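Local coordinates for protein chinitase A (Streptomyces coelicolor, PDB 3EBV) that probably hydrolyses internal glycosidic links of chitin, this chain being the glycosyl hydrolase family 18 domain of a longer chitinase, at residues 9-14 and 54-59; 88-93 and 120-125; 98-103 and 131-136; 149-154 and 177-182. All blocks are in the same frame, centred on the assembly; numbering follows the deposited sequence.

Interaction 1. Residues 9-14 and 54-59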
loop_
_atom_site.group_PDB
_atom_site.type_symbol
_atom_site.label_atom_id
_atom_site.label_comp_id
_atom_site.label_asym_id
_atom_site.label_seq_id
_atom_site.Cartn_x
_atom_site.Cartn_y
_atom_site.Cartn_z
ATOM N N GLY A 9 3.143 -2.573 -5.615
ATOM C CA GLY A 9 2.401 -3.834 -5.835
ATOM C C GLY A 9 2.581 -4.799 -4.703
ATOM O O GLY A 9 3.685 -4.898 -4.154
ATOM N N TYR A 10 1.495 -5.454 -4.311
ATOM C CA TYR A 10 1.571 -6.500 -3.267
ATOM C C TYR A 10 1.968 -7.826 -3.877
ATOM O O TYR A 10 1.290 -8.275 -4.797
ATOM C CB TYR A 10 0.230 -6.642 -2.549
ATOM C CG TYR A 10 0.000 -5.503 -1.582
ATOM C CD1 TYR A 10 0.314 -5.663 -0.230
ATOM C CD2 TYR A 10 -0.483 -4.254 -2.020
ATOM C CE1 TYR A 10 0.151 -4.607 0.696
ATOM C CE2 TYR A 10 -0.641 -3.204 -1.095
ATOM C CZ TYR A 10 -0.322 -3.392 0.234
ATOM O OH TYR A 10 -0.476 -2.339 1.106
ATOM N N TRP A 11 3.052 -8.416 -3.338
ATOM C CA TRP A 11 3.485 -9.773 -3.774
ATOM C C TRP A 11 3.042 -10.758 -2.718
ATOM O O TRP A 11 3.322 -10.568 -1.528
ATOM C CB TRP A 11 4.995 -9.760 -3.904
ATOM C CG TRP A 11 5.598 -11.117 -4.176
ATOM C CD1 TRP A 11 5.741 -11.693 -5.395
ATOM C CD2 TRP A 11 6.113 -12.051 -3.203
ATOM N NE1 TRP A 11 6.321 -12.959 -5.259
ATOM C CE2 TRP A 11 6.557 -13.191 -3.936
ATOM C CE3 TRP A 11 6.213 -12.060 -1.808
ATOM C CZ2 TRP A 11 7.148 -14.306 -3.309
ATOM C CZ3 TRP A 11 6.784 -13.188 -1.175
ATOM C CH2 TRP A 11 7.243 -14.284 -1.940
ATOM N N GLN A 12 2.320 -11.807 -3.143
ATOM C CA GLN A 12 1.750 -12.782 -2.193
ATOM C C GLN A 12 2.721 -13.830 -1.662
ATOM O O GLN A 12 3.269 -14.615 -2.441
ATOM C CB GLN A 12 0.598 -13.532 -2.818
ATOM C CG GLN A 12 -0.557 -12.585 -3.280
ATOM C CD GLN A 12 -1.584 -13.280 -4.181
ATOM O OE1 GLN A 12 -2.488 -12.644 -4.702
ATOM N NE2 GLN A 12 -1.495 -14.633 -4.311
ATOM N N ASN A 13 2.869 -13.868 -0.353
ATOM C CA ASN A 13 3.597 -14.986 0.308
ATOM C C ASN A 13 2.657 -16.138 0.597
ATOM O O ASN A 13 2.662 -16.677 1.705
ATOM C CB ASN A 13 4.234 -14.463 1.615
ATOM C CG ASN A 13 5.087 -15.528 2.309
ATOM O OD1 ASN A 13 5.814 -16.245 1.641
ATOM N ND2 ASN A 13 4.999 -15.600 3.631
ATOM N N PHE A 14 1.853 -16.515 -0.394
ATOM C CA PHE A 14 0.847 -17.566 -0.212
ATOM C C PHE A 14 0.224 -17.815 -1.562
ATOM O O PHE A 14 0.326 -16.984 -2.469
ATOM C CB PHE A 14 -0.222 -17.189 0.838
ATOM C CG PHE A 14 -0.952 -15.888 0.530
ATOM C CD1 PHE A 14 -2.106 -15.904 -0.243
ATOM C CD2 PHE A 14 -0.473 -14.685 1.027
ATOM C CE1 PHE A 14 -2.769 -14.713 -0.561
ATOM C CE2 PHE A 14 -1.151 -13.492 0.738
ATOM C CZ PHE A 14 -2.287 -13.509 -0.057
ATOM N N ALA A 54 6.877 -24.027 0.667
ATOM C CA ALA A 54 6.028 -25.131 0.204
ATOM C C ALA A 54 4.932 -24.667 -0.761
ATOM O O ALA A 54 4.782 -25.230 -1.851
ATOM C CB ALA A 54 5.419 -25.850 1.386
ATOM N N GLY A 55 4.180 -23.639 -0.376
ATOM C CA GLY A 55 3.098 -23.149 -1.221
ATOM C C GLY A 55 3.562 -22.411 -2.472
ATOM O O GLY A 55 2.770 -22.150 -3.391
ATOM N N LEU A 56 4.837 -22.047 -2.510
ATOM C CA LEU A 56 5.384 -21.270 -3.629
ATOM C C LEU A 56 6.330 -22.086 -4.501
ATOM O O LEU A 56 7.244 -21.542 -5.137
ATOM C CB LEU A 56 6.095 -19.998 -3.138
ATOM C CG LEU A 56 5.232 -19.036 -2.298
ATOM C CD1 LEU A 56 6.139 -17.949 -1.715
ATOM C CD2 LEU A 56 4.089 -18.474 -3.151
ATOM N N GLY A 57 6.102 -23.401 -4.520
ATOM C CA GLY A 57 6.835 -24.296 -5.428
ATOM C C GLY A 57 8.281 -24.520 -5.010
ATOM O O GLY A 57 9.153 -24.750 -5.856
ATOM N N GLY A 58 8.541 -24.444 -3.710
ATOM C CA GLY A 58 9.866 -24.740 -3.172
ATOM C C GLY A 58 10.863 -23.592 -3.212
ATOM O O GLY A 58 12.061 -23.795 -3.079
ATOM N N TYR A 59 10.359 -22.372 -3.397
ATOM C CA TYR A 59 11.161 -21.157 -3.356
ATOM C C TYR A 59 11.904 -21.066 -2.031
ATOM O O TYR A 59 11.271 -21.126 -0.971
ATOM C CB TYR A 59 10.167 -19.995 -3.477
ATOM C CG TYR A 59 10.692 -18.604 -3.728
ATOM C CD1 TYR A 59 11.876 -18.359 -4.440
ATOM C CD2 TYR A 59 9.924 -17.501 -3.330
ATOM C CE1 TYR A 59 12.320 -17.036 -4.691
ATOM C CE2 TYR A 59 10.362 -16.198 -3.575
ATOM C CZ TYR A 59 11.522 -15.962 -4.255
ATOM O OH TYR A 59 11.904 -14.677 -4.525
#
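Tyr59 OH is gripped twice, by hydrogen bonds with Asp67 OD2 and Ile23 N, and the ring held in this way meets Trp11. The touch is at the rim of the tyrosine. Its CE2 lies 3.7 Å from Trp11 CZ2, and this tryptophan carbon sits at the edge of the Tyr59 ring, near its plane. On the six-membered ring of the indole, Trp11 CH2 is 3.8 Å from Leu56 CD1. The indole reaches the loop because its CG is anti to the backbone N (chi1 173°). Its NE1 is bonded to Gln21 O. Leu56 comes at Trp11 from the opposite direction, and the two methyls of Leu56 go to different partners. CD1 also meets Asn13 OD1 at 3.8 Å, while CD2 faces the turn backbone, 4.0 Å from Gln12 O. The Asn13 amide bonds to an earlier part of the same loop, OD1 with Asp52 N and ND2 with Asn50 O. Replacing Trp11 with an alanine would probably leave Leu56 CD1 and the Tyr59 edge facing a gap and Gln21 O without its indole partner. The contact joins the end of the barrel strand 6-12 to the loop leading into helix 61-73. Its chemistry is mainly apolar where the two segments meet, and the polar groups are tied to residues around it. Burial and close fit therefore hold this pair, with outside bonds fixing how the groups are turned.

Interaction 2. Residues 88-93 and 120-125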
loop_
_atom_site.group_PDB
_atom_site.type_symbol
_atom_site.label_atom_id
_atom_site.label_comp_id
_atom_site.label_asym_id
_atom_site.label_seq_id
_atom_site.Cartn_x
_atom_site.Cartn_y
_atom_site.Cartn_z
ATOM N N THR A 88 -4.155 -10.754 12.574
ATOM C CA THR A 88 -4.589 -10.605 13.961
ATOM C C THR A 88 -3.575 -9.798 14.797
ATOM O O THR A 88 -3.566 -9.912 16.043
ATOM C CB THR A 88 -4.808 -11.981 14.639
ATOM O OG1 THR A 88 -3.598 -12.723 14.558
ATOM C CG2 THR A 88 -5.948 -12.756 13.967
ATOM N N VAL A 89 -2.777 -8.936 14.157
ATOM C CA VAL A 89 -1.832 -8.066 14.896
ATOM C C VAL A 89 -2.588 -6.923 15.606
ATOM O O VAL A 89 -3.473 -6.312 14.989
ATOM C CB VAL A 89 -0.768 -7.469 13.927
ATOM C CG1 VAL A 89 0.197 -6.505 14.663
ATOM C CG2 VAL A 89 0.038 -8.602 13.279
ATOM N N SER A 90 -2.274 -6.662 16.876
ATOM C CA SER A 90 -2.864 -5.523 17.638
ATOM C C SER A 90 -1.762 -4.676 18.247
ATOM O O SER A 90 -0.831 -5.202 18.864
ATOM C CB SER A 90 -3.810 -5.984 18.754
ATOM O OG SER A 90 -4.964 -6.613 18.193
ATOM N N VAL A 91 -1.865 -3.356 18.067
ATOM C CA VAL A 91 -0.882 -2.411 18.630
ATOM C C VAL A 91 -1.716 -1.390 19.415
ATOM O O VAL A 91 -2.234 -0.402 18.853
ATOM C CB VAL A 91 0.008 -1.774 17.543
ATOM C CG1 VAL A 91 1.008 -0.780 18.153
ATOM C CG2 VAL A 91 0.787 -2.862 16.782
ATOM N N ASN A 92 -1.919 -1.685 20.697
ATOM C CA ASN A 92 -2.873 -0.937 21.503
ATOM C C ASN A 92 -2.378 -0.742 22.949
ATOM O O ASN A 92 -3.170 -0.573 23.869
ATOM C CB ASN A 92 -4.223 -1.635 21.480
ATOM C CG ASN A 92 -4.143 -3.072 21.954
ATOM O OD1 ASN A 92 -3.130 -3.509 22.513
ATOM N ND2 ASN A 92 -5.225 -3.831 21.717
ATOM N N SER A 93 -1.060 -0.742 23.127
ATOM C CA SER A 93 -0.462 -0.510 24.457
ATOM C C SER A 93 0.988 -0.122 24.210
ATOM O O SER A 93 1.512 -0.274 23.102
ATOM C CB SER A 93 -0.496 -1.787 25.287
ATOM O OG SER A 93 0.283 -2.775 24.649
ATOM N N LEU A 120 -3.115 -3.259 8.767
ATOM C CA LEU A 120 -4.006 -3.844 9.786
ATOM C C LEU A 120 -5.460 -3.559 9.373
ATOM O O LEU A 120 -5.852 -2.393 9.153
ATOM C CB LEU A 120 -3.744 -3.250 11.170
ATOM C CG LEU A 120 -2.316 -3.353 11.723
ATOM C CD1 LEU A 120 -2.333 -3.008 13.256
ATOM C CD2 LEU A 120 -1.742 -4.679 11.474
ATOM N N GLU A 121 -6.279 -4.610 9.348
ATOM C CA GLU A 121 -7.711 -4.451 9.021
ATOM C C GLU A 121 -8.626 -4.792 10.189
ATOM O O GLU A 121 -9.862 -4.891 10.038
ATOM C CB GLU A 121 -8.032 -5.246 7.757
ATOM C CG GLU A 121 -7.141 -4.755 6.616
ATOM C CD GLU A 121 -7.510 -5.313 5.268
ATOM O OE1 GLU A 121 -8.504 -6.072 5.166
ATOM O OE2 GLU A 121 -6.766 -5.013 4.323
ATOM N N ASN A 122 -8.003 -4.996 11.354
ATOM C CA ASN A 122 -8.730 -5.413 12.561
ATOM C C ASN A 122 -8.692 -4.321 13.618
ATOM O O ASN A 122 -8.874 -4.588 14.821
ATOM C CB ASN A 122 -8.165 -6.734 13.120
ATOM C CG ASN A 122 -6.684 -6.635 13.482
ATOM O OD1 ASN A 122 -5.917 -5.923 12.821
ATOM N ND2 ASN A 122 -6.256 -7.402 14.495
ATOM N N GLY A 123 -8.440 -3.088 13.169
ATOM C CA GLY A 123 -8.394 -1.924 14.065
ATOM C C GLY A 123 -7.048 -1.214 13.963
ATOM O O GLY A 123 -6.005 -1.842 13.684
ATOM N N LEU A 124 -7.062 0.094 14.206
ATOM C CA LEU A 124 -5.831 0.887 14.203
ATOM C C LEU A 124 -5.972 1.934 15.321
ATOM O O LEU A 124 -6.850 2.801 15.266
ATOM C CB LEU A 124 -5.626 1.529 12.831
ATOM C CG LEU A 124 -4.254 2.074 12.417
ATOM C CD1 LEU A 124 -3.830 3.237 13.317
ATOM C CD2 LEU A 124 -3.193 0.968 12.262
ATOM N N ASN A 125 -5.094 1.844 16.320
ATOM C CA ASN A 125 -5.163 2.759 17.476
ATOM C C ASN A 125 -4.066 3.819 17.278
ATOM O O ASN A 125 -2.863 3.485 17.306
ATOM C CB ASN A 125 -4.885 1.946 18.753
ATOM C CG ASN A 125 -4.975 2.785 20.001
ATOM O OD1 ASN A 125 -4.382 3.868 20.051
ATOM N ND2 ASN A 125 -5.747 2.335 20.974
HETATM O O HOH W 1 -5.361 -4.112 15.052
HETATM O O HOH W 2 -3.618 -7.422 11.826
HETATM O O HOH W 3 -6.999 -5.150 17.220
HETATM O O HOH W 4 -2.869 0.014 16.163
#
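The carboxamide of Asn122 is the flat group that crosses to the other loop, and Val89 O lies close to its plane. Asn122 ND2 donates to Val89 O at 3.0 Å, with a moderately bent angle of 148° at the hydrogen. The donor stands above the carbonyl plane, 54° out of it. Asn122 CG takes the crowded position between the backbone N and the carbonyl carbon (chi1 59°), which turns the amide to Val89. Water 2 links Asn122 OD1 to Val89 N, so both the N and the O of that residue are tied to one side chain. Further waters span the two loops. Water 3 bridges Ser90 OG and Asn122 O, and water 4 joins backbone to backbone, from Val91 O to Asn125 N. Asn125 CB packs 3.5 Å from Val91 O. Its OD1 caps Tyr128 N at the start of helix 126-140. Deeper in, Leu120 CD2 meets Val89 CB at 3.8 Å. Glu121 fills the glutamate position of the family 18 DxxDxDxE signature. The two loops follow barrel strands 77-84 and 115-120 and lead into helices 94-111 and 126-140. Val91 and Leu120 both rest on Met129 of the second helix, while Val89 touches Ala40 of strand 32-40.

Interaction 3. Residues 98-103 and 131-136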
loop_
_atom_site.group_PDB
_atom_site.type_symbol
_atom_site.label_atom_id
_atom_site.label_comp_id
_atom_site.label_asym_id
_atom_site.label_seq_id
_atom_site.Cartn_x
_atom_site.Cartn_y
_atom_site.Cartn_z
ATOM N N THR A 98 6.173 -1.381 21.488
ATOM C CA THR A 98 7.582 -1.766 21.537
ATOM C C THR A 98 7.829 -3.134 20.873
ATOM O O THR A 98 8.789 -3.269 20.132
ATOM C CB THR A 98 8.067 -1.782 23.007
ATOM O OG1 THR A 98 8.002 -0.442 23.482
ATOM C CG2 THR A 98 9.493 -2.327 23.138
ATOM N N ASN A 99 6.927 -4.086 21.117
ATOM C CA ASN A 99 7.056 -5.417 20.474
ATOM C C ASN A 99 6.925 -5.315 18.955
ATOM O O ASN A 99 7.622 -5.994 18.204
ATOM C CB ASN A 99 6.027 -6.404 21.012
ATOM C CG ASN A 99 6.245 -6.737 22.488
ATOM O OD1 ASN A 99 7.356 -6.530 23.007
ATOM N ND2 ASN A 99 5.198 -7.157 23.161
ATOM N N PHE A 100 6.040 -4.424 18.497
ATOM C CA PHE A 100 5.895 -4.223 17.063
ATOM C C PHE A 100 7.161 -3.648 16.463
ATOM O O PHE A 100 7.688 -4.141 15.484
ATOM C CB PHE A 100 4.735 -3.235 16.822
ATOM C CG PHE A 100 4.418 -3.004 15.357
ATOM C CD1 PHE A 100 3.593 -3.914 14.666
ATOM C CD2 PHE A 100 4.937 -1.899 14.683
ATOM C CE1 PHE A 100 3.275 -3.653 13.291
ATOM C CE2 PHE A 100 4.618 -1.670 13.314
ATOM C CZ PHE A 100 3.814 -2.554 12.640
ATOM N N ALA A 101 7.672 -2.551 17.041
ATOM C CA ALA A 101 8.884 -1.933 16.515
ATOM C C ALA A 101 10.070 -2.906 16.524
ATOM O O ALA A 101 10.812 -2.998 15.546
ATOM C CB ALA A 101 9.249 -0.662 17.309
ATOM N N ASN A 102 10.245 -3.610 17.649
ATOM C CA ASN A 102 11.358 -4.575 17.753
ATOM C C ASN A 102 11.271 -5.688 16.710
ATOM O O ASN A 102 12.269 -6.019 16.049
ATOM C CB ASN A 102 11.401 -5.194 19.154
ATOM C CG ASN A 102 11.983 -4.240 20.201
ATOM O OD1 ASN A 102 12.665 -3.285 19.863
ATOM N ND2 ASN A 102 11.704 -4.515 21.475
ATOM N N SER A 103 10.079 -6.264 16.576
ATOM C CA SER A 103 9.916 -7.425 15.696
ATOM C C SER A 103 9.942 -7.024 14.225
ATOM O O SER A 103 10.537 -7.703 13.406
ATOM C CB SER A 103 8.680 -8.224 16.057
ATOM O OG SER A 103 7.506 -7.437 15.892
ATOM N N GLN A 131 3.230 5.713 18.487
ATOM C CA GLN A 131 4.381 5.396 19.342
ATOM C C GLN A 131 5.228 4.291 18.704
ATOM O O GLN A 131 6.463 4.406 18.645
ATOM C CB GLN A 131 3.876 4.937 20.681
ATOM C CG GLN A 131 5.038 4.536 21.655
ATOM C CD GLN A 131 4.537 4.071 23.004
ATOM O OE1 GLN A 131 3.437 4.413 23.465
ATOM N NE2 GLN A 131 5.393 3.271 23.687
ATOM N N ALA A 132 4.548 3.255 18.196
ATOM C CA ALA A 132 5.256 2.114 17.572
ATOM C C ALA A 132 6.090 2.557 16.369
ATOM O O ALA A 132 7.250 2.161 16.188
ATOM C CB ALA A 132 4.274 1.023 17.177
ATOM N N LEU A 133 5.485 3.388 15.523
ATOM C CA LEU A 133 6.184 3.824 14.325
ATOM C C LEU A 133 7.397 4.738 14.641
ATOM O O LEU A 133 8.409 4.699 13.928
ATOM C CB LEU A 133 5.220 4.512 13.312
ATOM C CG LEU A 133 4.231 3.520 12.679
ATOM C CD1 LEU A 133 3.214 4.339 11.842
ATOM C CD2 LEU A 133 4.917 2.459 11.821
ATOM N N ARG A 134 7.262 5.584 15.672
ATOM C CA ARG A 134 8.429 6.392 16.075
ATOM C C ARG A 134 9.546 5.513 16.633
ATOM O O ARG A 134 10.712 5.762 16.342
ATOM C CB ARG A 134 8.006 7.451 17.105
ATOM C CG ARG A 134 7.119 8.578 16.502
ATOM C CD ARG A 134 7.796 9.303 15.402
ATOM N NE ARG A 134 6.961 10.405 14.902
ATOM C CZ ARG A 134 7.289 11.223 13.897
ATOM N NH1 ARG A 134 8.423 11.053 13.207
ATOM N NH2 ARG A 134 6.446 12.203 13.529
ATOM N N ALA A 135 9.165 4.498 17.401
ATOM C CA ALA A 135 10.195 3.546 17.922
ATOM C C ALA A 135 10.908 2.830 16.766
ATOM O O ALA A 135 12.139 2.679 16.735
ATOM C CB ALA A 135 9.557 2.558 18.865
ATOM N N LEU A 136 10.124 2.402 15.772
ATOM C CA LEU A 136 10.675 1.719 14.595
ATOM C C LEU A 136 11.555 2.653 13.789
ATOM O O LEU A 136 12.658 2.291 13.370
ATOM C CB LEU A 136 9.533 1.191 13.714
ATOM C CG LEU A 136 9.936 0.424 12.457
ATOM C CD1 LEU A 136 10.902 -0.757 12.705
ATOM C CD2 LEU A 136 8.662 -0.073 11.696
HETATM O O HOH W 5 7.366 1.922 22.108
#
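Gln131 and Thr98 meet through a water: Gln131 NE2 donates to water 5, which also bonds Thr98 OG1. The same NE2 is bonded to Ser94 OG, so it ties two points of the facing helix. One residue on, Ala132 CB lies 3.9 Å from Phe100 CD2, approaching the ring obliquely. Leu133 adds a looser touch, with CD2 4.4 Å from Phe100 CE2. A trans first torsion in Phe100 (chi1 -176°) turns the ring inward to Ile118 of strand 115-120, which Leu133 also touches. Ala135 closes on Ala101, CB to CB, at 3.6 Å. Leu136 completes the seat of Ala101: its backbone N is 3.5 Å from Ala101 CB, and its CD1 is 3.6 Å from Ala101 O. The helix segments run in the same general sense, with axes 8.1 Å apart at closest approach and crossing at -33°. Such neighbouring, roughly parallel helices form the outer layer of a TIM barrel. Ala101, Ala132 and Ala135 have only a methyl each to fit between the axes, and this allows the close approach. The chemistry is thus almost wholly apolar inside, with the water-bridged polar pair lying at its margin.

Interaction 4. Residues 149-154 and 177-182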
loop_
_atom_site.group_PDB
_atom_site.type_symbol
_atom_site.label_atom_id
_atom_site.label_comp_id
_atom_site.label_asym_id
_atom_site.label_seq_id
_atom_site.Cartn_x
_atom_site.Cartn_y
_atom_site.Cartn_z
ATOM N N ALA A 149 -2.000 1.176 4.022
ATOM C CA ALA A 149 -3.054 0.773 3.072
ATOM C C ALA A 149 -4.409 0.738 3.802
ATOM O O ALA A 149 -5.052 -0.307 3.958
ATOM C CB ALA A 149 -2.731 -0.609 2.453
ATOM N N PRO A 150 -4.882 1.915 4.245
ATOM C CA PRO A 150 -6.204 1.975 4.890
ATOM C C PRO A 150 -7.319 1.516 3.954
ATOM O O PRO A 150 -7.161 1.583 2.729
ATOM C CB PRO A 150 -6.408 3.491 5.126
ATOM C CG PRO A 150 -5.454 4.179 4.141
ATOM C CD PRO A 150 -4.252 3.251 4.064
ATOM N N GLN A 151 -8.419 1.074 4.564
ATOM C CA GLN A 151 -9.682 0.925 3.844
ATOM C C GLN A 151 -10.366 2.292 3.767
ATOM O O GLN A 151 -10.000 3.259 4.476
ATOM C CB GLN A 151 -10.550 -0.101 4.570
ATOM C CG GLN A 151 -9.965 -1.502 4.450
ATOM C CD GLN A 151 -10.820 -2.496 5.178
ATOM O OE1 GLN A 151 -11.753 -3.063 4.598
ATOM N NE2 GLN A 151 -10.554 -2.678 6.468
ATOM N N THR A 152 -11.387 2.416 2.892
ATOM C CA THR A 152 -11.970 3.732 2.707
ATOM C C THR A 152 -12.565 4.296 4.009
ATOM O O THR A 152 -12.539 5.505 4.247
ATOM C CB THR A 152 -13.044 3.698 1.580
ATOM O OG1 THR A 152 -14.021 2.699 1.907
ATOM C CG2 THR A 152 -12.402 3.433 0.267
ATOM N N ILE A 153 -13.119 3.422 4.841
ATOM C CA ILE A 153 -13.711 3.875 6.117
ATOM C C ILE A 153 -12.683 4.504 7.062
ATOM O O ILE A 153 -13.059 5.230 8.017
ATOM C CB ILE A 153 -14.399 2.728 6.884
ATOM C CG1 ILE A 153 -13.418 1.571 7.157
ATOM C CG2 ILE A 153 -15.623 2.283 6.110
ATOM C CD1 ILE A 153 -14.011 0.441 7.997
ATOM N N ASP A 154 -11.395 4.265 6.786
ATOM C CA ASP A 154 -10.329 4.748 7.671
ATOM C C ASP A 154 -9.820 6.148 7.314
ATOM O O ASP A 154 -9.008 6.710 8.075
ATOM C CB ASP A 154 -9.158 3.774 7.617
ATOM C CG ASP A 154 -9.521 2.379 8.112
ATOM O OD1 ASP A 154 -10.132 2.282 9.196
ATOM O OD2 ASP A 154 -9.195 1.400 7.412
ATOM N N ASN A 177 -1.370 4.407 0.378
ATOM C CA ASN A 177 -2.030 3.744 -0.762
ATOM C C ASN A 177 -3.385 3.200 -0.292
ATOM O O ASN A 177 -3.507 2.026 0.068
ATOM C CB ASN A 177 -1.185 2.573 -1.275
ATOM C CG ASN A 177 0.131 3.008 -1.920
ATOM O OD1 ASN A 177 0.164 3.932 -2.754
ATOM N ND2 ASN A 177 1.243 2.271 -1.583
HETATM N N MSE A 178 -4.388 4.067 -0.209
HETATM C CA MSE A 178 -5.694 3.570 0.243
HETATM C C MSE A 178 -6.255 2.518 -0.720
HETATM O O MSE A 178 -5.955 2.535 -1.924
HETATM C CB MSE A 178 -6.712 4.729 0.424
HETATM C CG MSE A 178 -8.038 4.231 0.973
HETATM SE SE MSE A 178 -9.114 5.781 1.568
HETATM C CE MSE A 178 -9.664 6.481 -0.140
ATOM N N GLN A 179 -7.056 1.598 -0.143
ATOM C CA GLN A 179 -7.690 0.547 -0.927
ATOM C C GLN A 179 -9.054 1.097 -1.395
ATOM O O GLN A 179 -10.057 1.097 -0.654
ATOM C CB GLN A 179 -7.924 -0.702 -0.054
ATOM C CG GLN A 179 -6.645 -1.273 0.527
ATOM C CD GLN A 179 -6.958 -2.485 1.407
ATOM O OE1 GLN A 179 -7.749 -3.364 1.033
ATOM N NE2 GLN A 179 -6.349 -2.519 2.589
ATOM N N TYR A 180 -9.072 1.606 -2.636
ATOM C CA TYR A 180 -10.328 2.177 -3.181
ATOM C C TYR A 180 -11.228 1.054 -3.742
ATOM O O TYR A 180 -11.628 1.047 -4.938
ATOM C CB TYR A 180 -10.011 3.196 -4.304
ATOM C CG TYR A 180 -9.314 4.449 -3.834
ATOM C CD1 TYR A 180 -9.985 5.675 -3.774
ATOM C CD2 TYR A 180 -7.957 4.416 -3.474
ATOM C CE1 TYR A 180 -9.322 6.853 -3.387
ATOM C CE2 TYR A 180 -7.306 5.561 -3.044
ATOM C CZ TYR A 180 -7.980 6.794 -3.011
ATOM O OH TYR A 180 -7.318 7.919 -2.573
ATOM N N TYR A 181 -11.454 0.030 -2.906
ATOM C CA TYR A 181 -12.133 -1.187 -3.387
ATOM C C TYR A 181 -12.590 -2.005 -2.193
ATOM O O TYR A 181 -12.267 -1.694 -1.044
ATOM C CB TYR A 181 -11.215 -2.008 -4.312
ATOM C CG TYR A 181 -9.870 -2.385 -3.711
ATOM C CD1 TYR A 181 -9.695 -3.585 -2.995
ATOM C CD2 TYR A 181 -8.747 -1.612 -3.947
ATOM C CE1 TYR A 181 -8.420 -3.938 -2.465
ATOM C CE2 TYR A 181 -7.472 -1.973 -3.453
ATOM C CZ TYR A 181 -7.324 -3.130 -2.720
ATOM O OH TYR A 181 -6.093 -3.423 -2.220
ATOM N N ASN A 182 -13.388 -3.033 -2.496
ATOM C CA ASN A 182 -14.164 -3.769 -1.450
ATOM C C ASN A 182 -14.873 -2.815 -0.507
ATOM O O ASN A 182 -14.906 -3.002 0.711
ATOM C CB ASN A 182 -13.267 -4.731 -0.618
ATOM C CG ASN A 182 -12.678 -5.843 -1.441
ATOM O OD1 ASN A 182 -13.360 -6.428 -2.286
ATOM N ND2 ASN A 182 -11.393 -6.118 -1.232
HETATM O O HOH W 6 -13.212 -1.797 2.589
HETATM O O HOH W 7 -11.577 0.054 1.379
#
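Gln179 and Ala149 are joined where two adjacent parallel strands of the TIM barrel, 145-148 and 175-179, run out into their loops. The side-chain NE2 of Gln179 donates to Ala149 O at 2.9 Å, with 155° at the hydrogen. Ala149 O lies near the Gln179 amide plane, while the donor is tilted from the carbonyl plane. NE2 also bonds Glu121 OE2, so one amide nitrogen serves two acceptors. The backbone repeats the link: Gln179 N donates to Pro150 O at 2.9 Å, almost straight at 168°. An alanine at Gln179 would probably leave Ala149 O and Glu121 OE2 without this shared donor and the Glu121 carboxylate less firmly placed. Met178, a selenomethionine here, runs along the other loop. Its CG is 3.3 Å from Pro150 O, and its SE is 3.7 Å from Thr152 CA. The side chain starts out extended, and a bend near the tip (chi3 75°) carries CE back over one face of the Tyr180 ring, offset toward the rim. Thr152 is the third main partner. Its OG1 bonds Ser183 OG, which fixes the side-chain rotation. Water 7 accepts from Thr152 N and also bonds Gln179 O, giving the loops a further, water-mediated connection. Beyond them, Tyr180 packs on helix 199-210 and Gln179 on Met269 of strand 267-271. Beside the water, Thr152 CG2 comes within 3.4 Å of Gln179 O.

In the fold
The four contacts lie in one TIM-barrel domain. Interaction 1 comes first along the chain and interaction 4 last, while interactions 2 and 3 alternate their segments. Those two are the nearest pair, with centres about 13 Å apart. Both join the same consecutive strand-helix units: Val91 of interaction 2 packs on Phe100 and Ala132 of interaction 3. Interaction 4 lies about 16 Å from interaction 2, between centres, and meets it where Glu121 bonds Gln179. The centres of interactions 1 and 4 are about 24 Å apart, yet Tyr10 touches Ala149 across the barrel. Interaction 3 thus packs behind interaction 2, the signature glutamate links interactions 2 and 4, and interaction 1 stands apart but for Tyr10.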